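Local coordinates for protein pyroglutatmate porin OpdO (Pseudomonas aeruginosa, PDB 3SZV) that probably works as an outer membrane porin of the OprD family, a beta-barrel channel that lets small solutes such as carboxylates cross the membrane, at residues 162-167 with 192-197. Numbering follows the deposited sequence.
Sequences RGAHLD and FDFAGG. With C8E ((hydroxyethyloxy)tri(ethyloxy)octane), chain I; C8E ((hydroxyethyloxy)tri(ethyloxy)octane), chain B.
H165 and D193 are joined by a short side-chain hydrogen bond, 2.6 Å from H165 ND1 to D193 OD1. OD1 lies in the imidazole plane; ND1 meets it on the syn side but from outside the carboxylate plane. Ring and carboxylate planes are 23° apart, and the two side chains run side by side. H165 holds CG anti to its backbone N (chi1 171°), while D193 has CG anti to the carbonyl carbon (chi1 -65°); these turns bring the ring edge to OD1. D193 OD2 has a weak, long ion pair with R213.

The backbones are antiparallel. R162, A164 and L166 form the hydrogen-bonded pairs with G196, F194 and F192, two bonds each. L166 N to F192 O measures 2.8 Å. R162 O receives G196 N and also a CH contact, 3.2 Å from A195 CA. On the barrel interior, R162 NE donates to a water that reaches G196 O. The guanidinium is further held by a salt bridge to D198 and a hydrogen bond to K130 O.

F194 is the main packing group on this face. Its ring swings across to the neighbouring strand, with one face over the backbone at G163 and A164. F194 CE2 lies 3.5 Å from A164 CB. L166 and F192 extend the apolar patch, 4.1 Å between their CD1 atoms.

H165, D193 and A195 point to the other, detergent-coated side. One C8E crosses both strands, with C17 at 3.3 Å from F194 O. A second passes G197 CA and A195.

The contact thus joins strands 159-170 and 186-200 in the barrel wall. A carboxylate this close to ND1 probably favours a protonated imidazole, which would balance D193 on the face that carries the detergent.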
loop_
_atom_site.group_PDB
_atom_site.type_symbol
_atom_site.label_atom_id
_atom_site.label_comp_id
_atom_site.label_asym_id
_atom_site.label_seq_id
_atom_site.Cartn_x
_atom_site.Cartn_y
_atom_site.Cartn_z
ATOM N N ARG A 162 -5.983 -15.780 1.429
ATOM C CA ARG A 162 -6.518 -14.771 0.521
ATOM C C ARG A 162 -6.224 -15.146 -0.909
ATOM O O ARG A 162 -5.245 -15.838 -1.204
ATOM C CB ARG A 162 -5.934 -13.397 0.820
ATOM C CG ARG A 162 -6.521 -12.738 2.067
ATOM C CD ARG A 162 -5.832 -11.407 2.348
ATOM N NE ARG A 162 -4.428 -11.615 2.690
ATOM C CZ ARG A 162 -3.511 -10.650 2.713
ATOM N NH1 ARG A 162 -3.858 -9.408 2.380
ATOM N NH2 ARG A 162 -2.251 -10.936 3.062
ATOM N N GLY A 163 -7.075 -14.694 -1.812
ATOM C CA GLY A 163 -6.801 -14.859 -3.222
ATOM C C GLY A 163 -7.521 -13.783 -3.996
ATOM O O GLY A 163 -8.536 -13.254 -3.538
ATOM N N ALA A 164 -6.999 -13.450 -5.168
ATOM C CA ALA A 164 -7.652 -12.459 -6.003
ATOM C C ALA A 164 -7.420 -12.739 -7.471
ATOM O O ALA A 164 -6.387 -13.318 -7.864
ATOM C CB ALA A 164 -7.157 -11.053 -5.654
ATOM N N HIS A 165 -8.397 -12.328 -8.271
ATOM C CA HIS A 165 -8.252 -12.197 -9.709
ATOM C C HIS A 165 -8.558 -10.749 -10.055
ATOM O O HIS A 165 -9.680 -10.289 -9.837
ATOM C CB HIS A 165 -9.218 -13.116 -10.448
ATOM C CG HIS A 165 -9.263 -12.854 -11.919
ATOM N ND1 HIS A 165 -8.261 -13.258 -12.774
ATOM C CD2 HIS A 165 -10.172 -12.204 -12.682
ATOM C CE1 HIS A 165 -8.558 -12.879 -14.004
ATOM N NE2 HIS A 165 -9.711 -12.235 -13.976
ATOM N N LEU A 166 -7.554 -10.040 -10.577
ATOM C CA LEU A 166 -7.700 -8.631 -10.929
ATOM C C LEU A 166 -7.554 -8.493 -12.424
ATOM O O LEU A 166 -6.722 -9.181 -13.033
ATOM C CB LEU A 166 -6.618 -7.783 -10.263
ATOM C CG LEU A 166 -6.351 -8.006 -8.774
ATOM C CD1 LEU A 166 -5.201 -7.125 -8.283
ATOM C CD2 LEU A 166 -7.623 -7.782 -7.946
ATOM N N ASP A 167 -8.332 -7.610 -13.038
ATOM C CA ASP A 167 -8.152 -7.407 -14.464
ATOM C C ASP A 167 -7.970 -5.964 -14.913
ATOM O O ASP A 167 -7.792 -5.714 -16.100
ATOM C CB ASP A 167 -9.208 -8.145 -15.296
ATOM C CG ASP A 167 -10.590 -7.561 -15.156
ATOM O OD1 ASP A 167 -10.753 -6.537 -14.455
ATOM O OD2 ASP A 167 -11.513 -8.130 -15.791
ATOM N N PHE A 192 -4.071 -10.255 -13.133
ATOM C CA PHE A 192 -3.220 -10.575 -12.002
ATOM C C PHE A 192 -3.954 -11.526 -11.087
ATOM O O PHE A 192 -5.070 -11.238 -10.640
ATOM C CB PHE A 192 -2.776 -9.346 -11.210
ATOM C CG PHE A 192 -1.782 -9.684 -10.140
ATOM C CD1 PHE A 192 -2.182 -9.889 -8.824
ATOM C CD2 PHE A 192 -0.456 -9.888 -10.473
ATOM C CE1 PHE A 192 -1.262 -10.252 -7.852
ATOM C CE2 PHE A 192 0.473 -10.251 -9.512
ATOM C CZ PHE A 192 0.062 -10.430 -8.192
ATOM N N ASP A 193 -3.341 -12.675 -10.826
ATOM C CA ASP A 193 -3.930 -13.682 -9.975
ATOM C C ASP A 193 -2.965 -14.016 -8.855
ATOM O O ASP A 193 -1.765 -14.162 -9.088
ATOM C CB ASP A 193 -4.215 -14.950 -10.781
ATOM C CG ASP A 193 -5.262 -14.729 -11.845
ATOM O OD1 ASP A 193 -6.447 -14.629 -11.486
ATOM O OD2 ASP A 193 -4.908 -14.663 -13.042
ATOM N N PHE A 194 -3.467 -14.163 -7.635
ATOM C CA PHE A 194 -2.612 -14.648 -6.553
ATOM C C PHE A 194 -3.437 -15.398 -5.525
ATOM O O PHE A 194 -4.660 -15.249 -5.432
ATOM C CB PHE A 194 -1.850 -13.509 -5.870
ATOM C CG PHE A 194 -2.609 -12.857 -4.724
ATOM C CD1 PHE A 194 -2.445 -13.315 -3.422
ATOM C CD2 PHE A 194 -3.480 -11.798 -4.950
ATOM C CE1 PHE A 194 -3.134 -12.736 -2.360
ATOM C CE2 PHE A 194 -4.181 -11.215 -3.886
ATOM C CZ PHE A 194 -4.006 -11.689 -2.587
ATOM N N ALA A 195 -2.755 -16.237 -4.763
ATOM C CA ALA A 195 -3.314 -16.804 -3.554
ATOM C C ALA A 195 -2.208 -16.834 -2.528
ATOM O O ALA A 195 -1.020 -16.934 -2.874
ATOM C CB ALA A 195 -3.876 -18.201 -3.800
ATOM N N GLY A 196 -2.573 -16.758 -1.261
ATOM C CA GLY A 196 -1.559 -16.735 -0.224
ATOM C C GLY A 196 -2.130 -17.017 1.146
ATOM O O GLY A 196 -3.334 -16.837 1.399
ATOM N N GLY A 197 -1.256 -17.464 2.034
ATOM C CA GLY A 197 -1.629 -17.738 3.404
ATOM C C GLY A 197 -0.726 -17.018 4.372
ATOM O O GLY A 197 0.489 -16.908 4.135
HETATM C C4 C8E I . 6.643 -17.796 -8.963
HETATM C C5 C8E I . 5.389 -18.600 -9.291
HETATM C C6 C8E I . 4.160 -17.705 -9.180
HETATM C C7 C8E I . 3.119 -18.026 -10.237
HETATM C C8 C8E I . 2.344 -19.305 -9.950
HETATM O O9 C8E I . 1.005 -19.144 -10.381
HETATM C C10 C8E I . 0.297 -18.168 -9.645
HETATM C C11 C8E I . -0.938 -18.880 -9.113
HETATM O O12 C8E I . -1.737 -18.091 -8.266
HETATM C C13 C8E I . -3.040 -18.630 -8.222
HETATM C C14 C8E I . -4.095 -17.547 -8.034
HETATM O O15 C8E I . -5.318 -18.166 -7.706
HETATM C C16 C8E I . -6.450 -17.456 -8.153
HETATM C C17 C8E I . -7.127 -16.794 -6.950
HETATM O O18 C8E I . -8.361 -16.211 -7.307
HETATM C C19 C8E I . -9.412 -16.564 -6.431
HETATM C C20 C8E I . -10.098 -15.302 -5.914
HETATM O O21 C8E I . -11.410 -15.227 -6.432
HETATM C C3 C8E B . -1.069 -20.284 -5.972
HETATM C C4 C8E B . -1.342 -21.137 -4.739
HETATM C C5 C8E B . -0.425 -20.752 -3.585
HETATM C C6 C8E B . -0.903 -21.380 -2.282
HETATM C C7 C8E B . -0.753 -20.404 -1.127
HETATM C C8 C8E B . 0.213 -20.920 -0.070
HETATM O O9 C8E B . -0.499 -21.160 1.121
HETATM C C10 C8E B . 0.332 -21.662 2.144
HETATM C C11 C8E B . 0.318 -20.630 3.269
HETATM O O12 C8E B . 0.637 -21.213 4.513
HETATM C C13 C8E B . 1.243 -20.276 5.378
HETATM C C14 C8E B . 2.541 -20.834 5.941
HETATM O O15 C8E B . 3.584 -20.419 5.096
HETATM C C16 C8E B . 4.639 -21.345 4.998
HETATM C C17 C8E B . 5.880 -20.551 4.611
HETATM O O18 C8E B . 6.668 -20.256 5.741
HETATM C C19 C8E B . 7.951 -19.823 5.346
HETATM C C20 C8E B . 8.541 -18.865 6.373
HETATM O O21 C8E B . 9.945 -18.881 6.231
HETATM O O HOH W 1 -3.450 -14.289 3.116
#